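Local coordinates for protein methyl-accepting/DNA response regulator (Bacillus cereus, PDB 3D6W) that probably acts as a response regulator of a phosphorelay, binding DNA through the LytTR domain that makes up this chain, at residues D56-C61 and I66-H71. Numbering follows the deposited sequence.
Sequences DSFIRC and IVNVNH
Asn68 reaches out from one strand of a hairpin and sets its amide, tilted by 42°, over one face of the Phe58 ring on the other. Its CB touches the ring at Phe58 CE2, 3.6 Å away. CG, held anti to the backbone N (chi1 -169°), follows the ring surface between CE2 and CZ. At the tip the amide divides its work: ND2 sits 3.4 Å from Phe58 CZ while donating to Val21 O of the adjacent strand and to a water that also binds Ser57 OG. OD1 turns back to accept from Asn70 N at 3.0 Å, forming an Asx turn. Asparagine suits the place because a short amide can pack over a ring and still use both its polar atoms, and phenylalanine supplies the broad apolar surface, which also touches Phe18 and Leu53.

Behind these side chains the backbones pair antiparallel. Ile59 N gives to Val67 O (2.9 Å) and Val67 N to Ile59 O; one step further along, Val69 N donates to Ser57 O at 2.7 Å. On the other face of the sheet, Ile59 CG2 packs 3.5 Å from Val67 CG1, beta-branched residues that suit extended strands. Helix 100-107 covers Ile59, while Val67 meets Leu85 and Met87 of strand 83-87. Back on the face of Phe58 and Asn68, Arg60 CD lies 3.6 Å from Ile66 CG1, its long aliphatic stem packing there while the guanidinium reaches a salt bridge with Glu50. This is a beta hairpin, whose strand 65-68 lies between 58-62 and 21-27 in the antiparallel sheet of the LytTR DNA-binding domain.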
loop_
_atom_site.group_PDB
_atom_site.type_symbol
_atom_site.label_atom_id
_atom_site.label_comp_id
_atom_site.label_asym_id
_atom_site.label_seq_id
_atom_site.Cartn_x
_atom_site.Cartn_y
_atom_site.Cartn_z
ATOM N N ASP A 56 -8.775 11.528 0.187
ATOM C CA ASP A 56 -8.076 11.258 -1.085
ATOM C C ASP A 56 -8.835 10.304 -2.045
ATOM O O ASP A 56 -8.522 10.235 -3.235
ATOM C CB ASP A 56 -6.642 10.745 -0.819
ATOM C CG ASP A 56 -6.589 9.340 -0.158
ATOM O OD1 ASP A 56 -7.527 8.898 0.529
ATOM O OD2 ASP A 56 -5.558 8.667 -0.289
ATOM N N SER A 57 -9.834 9.596 -1.518
ATOM C CA SER A 57 -10.550 8.551 -2.241
ATOM C C SER A 57 -12.031 8.794 -2.363
ATOM O O SER A 57 -12.628 8.457 -3.362
ATOM C CB SER A 57 -10.352 7.224 -1.516
ATOM O OG SER A 57 -9.391 6.470 -2.177
ATOM N N PHE A 58 -12.620 9.356 -1.317
ATOM C CA PHE A 58 -14.070 9.525 -1.195
ATOM C C PHE A 58 -14.460 10.982 -1.386
ATOM O O PHE A 58 -13.781 11.858 -0.933
ATOM C CB PHE A 58 -14.527 8.967 0.161
ATOM C CG PHE A 58 -14.379 7.456 0.257
ATOM C CD1 PHE A 58 -13.214 6.885 0.750
ATOM C CD2 PHE A 58 -15.373 6.607 -0.228
ATOM C CE1 PHE A 58 -13.060 5.495 0.810
ATOM C CE2 PHE A 58 -15.230 5.251 -0.180
ATOM C CZ PHE A 58 -14.071 4.686 0.341
ATOM N N ILE A 59 -15.537 11.230 -2.134
ATOM C CA ILE A 59 -16.075 12.580 -2.311
ATOM C C ILE A 59 -17.600 12.588 -2.291
ATOM O O ILE A 59 -18.230 11.855 -3.011
ATOM C CB ILE A 59 -15.542 13.265 -3.632
ATOM C CG1 ILE A 59 -15.960 14.753 -3.675
ATOM C CG2 ILE A 59 -16.098 12.583 -4.880
ATOM C CD1 ILE A 59 -15.209 15.603 -4.687
ATOM N N ARG A 60 -18.179 13.421 -1.440
ATOM C CA ARG A 60 -19.562 13.828 -1.569
ATOM C C ARG A 60 -19.822 14.520 -2.914
ATOM O O ARG A 60 -19.277 15.581 -3.209
ATOM C CB ARG A 60 -19.963 14.761 -0.431
ATOM C CG ARG A 60 -21.465 14.937 -0.307
ATOM C CD ARG A 60 -22.099 13.813 0.475
ATOM N NE ARG A 60 -23.476 14.128 0.842
ATOM C CZ ARG A 60 -23.864 14.745 1.958
ATOM N NH1 ARG A 60 -22.996 15.124 2.885
ATOM N NH2 ARG A 60 -25.154 14.939 2.181
ATOM N N CYS A 61 -20.690 13.899 -3.716
ATOM C CA CYS A 61 -20.986 14.381 -5.055
ATOM C C CYS A 61 -22.451 14.715 -5.285
ATOM O O CYS A 61 -22.824 15.148 -6.361
ATOM C CB CYS A 61 -20.506 13.349 -6.075
ATOM S SG CYS A 61 -21.336 11.784 -6.019
ATOM N N ILE A 66 -22.057 9.531 -1.505
ATOM C CA ILE A 66 -20.608 9.636 -1.451
ATOM C C ILE A 66 -20.009 8.566 -2.405
ATOM O O ILE A 66 -20.369 7.394 -2.353
ATOM C CB ILE A 66 -20.031 9.456 -0.029
ATOM C CG1 ILE A 66 -20.525 10.561 0.919
ATOM C CG2 ILE A 66 -18.455 9.369 -0.094
ATOM C CD1 ILE A 66 -20.205 10.307 2.325
ATOM N N VAL A 67 -19.116 8.996 -3.299
ATOM C CA VAL A 67 -18.480 8.083 -4.245
ATOM C C VAL A 67 -16.987 7.831 -3.896
ATOM O O VAL A 67 -16.259 8.730 -3.360
ATOM C CB VAL A 67 -18.682 8.582 -5.727
ATOM C CG1 VAL A 67 -17.786 9.769 -6.066
ATOM C CG2 VAL A 67 -18.463 7.426 -6.755
ATOM N N ASN A 68 -16.530 6.620 -4.180
ATOM C CA ASN A 68 -15.084 6.294 -4.162
ATOM C C ASN A 68 -14.532 6.508 -5.561
ATOM O O ASN A 68 -14.865 5.769 -6.468
ATOM C CB ASN A 68 -14.885 4.819 -3.748
ATOM C CG ASN A 68 -13.444 4.466 -3.450
ATOM O OD1 ASN A 68 -12.549 5.118 -3.899
ATOM N ND2 ASN A 68 -13.239 3.386 -2.717
ATOM N N VAL A 69 -13.658 7.496 -5.718
ATOM C CA VAL A 69 -13.104 7.847 -7.032
ATOM C C VAL A 69 -12.307 6.686 -7.623
ATOM O O VAL A 69 -12.084 6.650 -8.843
ATOM C CB VAL A 69 -12.239 9.161 -6.999
ATOM C CG1 VAL A 69 -13.007 10.312 -6.250
ATOM C CG2 VAL A 69 -10.907 8.925 -6.357
ATOM N N ASN A 70 -11.900 5.718 -6.793
ATOM C CA ASN A 70 -11.157 4.578 -7.310
ATOM C C ASN A 70 -11.998 3.529 -7.983
ATOM O O ASN A 70 -11.465 2.636 -8.642
ATOM C CB ASN A 70 -10.300 3.968 -6.206
ATOM C CG ASN A 70 -9.203 4.927 -5.770
ATOM O OD1 ASN A 70 -8.315 5.283 -6.568
ATOM N ND2 ASN A 70 -9.293 5.403 -4.531
ATOM N N HIS A 71 -13.315 3.618 -7.804
ATOM C CA HIS A 71 -14.251 2.779 -8.538
ATOM C C HIS A 71 -14.933 3.489 -9.663
ATOM O O HIS A 71 -15.738 2.897 -10.340
ATOM C CB HIS A 71 -15.250 2.170 -7.600
ATOM C CG HIS A 71 -14.620 1.261 -6.610
ATOM N ND1 HIS A 71 -14.419 -0.075 -6.862
ATOM C CD2 HIS A 71 -14.100 1.497 -5.385
ATOM C CE1 HIS A 71 -13.814 -0.631 -5.822
ATOM N NE2 HIS A 71 -13.612 0.306 -4.909
HETATM O O HOH W 1 -10.269 3.570 -1.742
#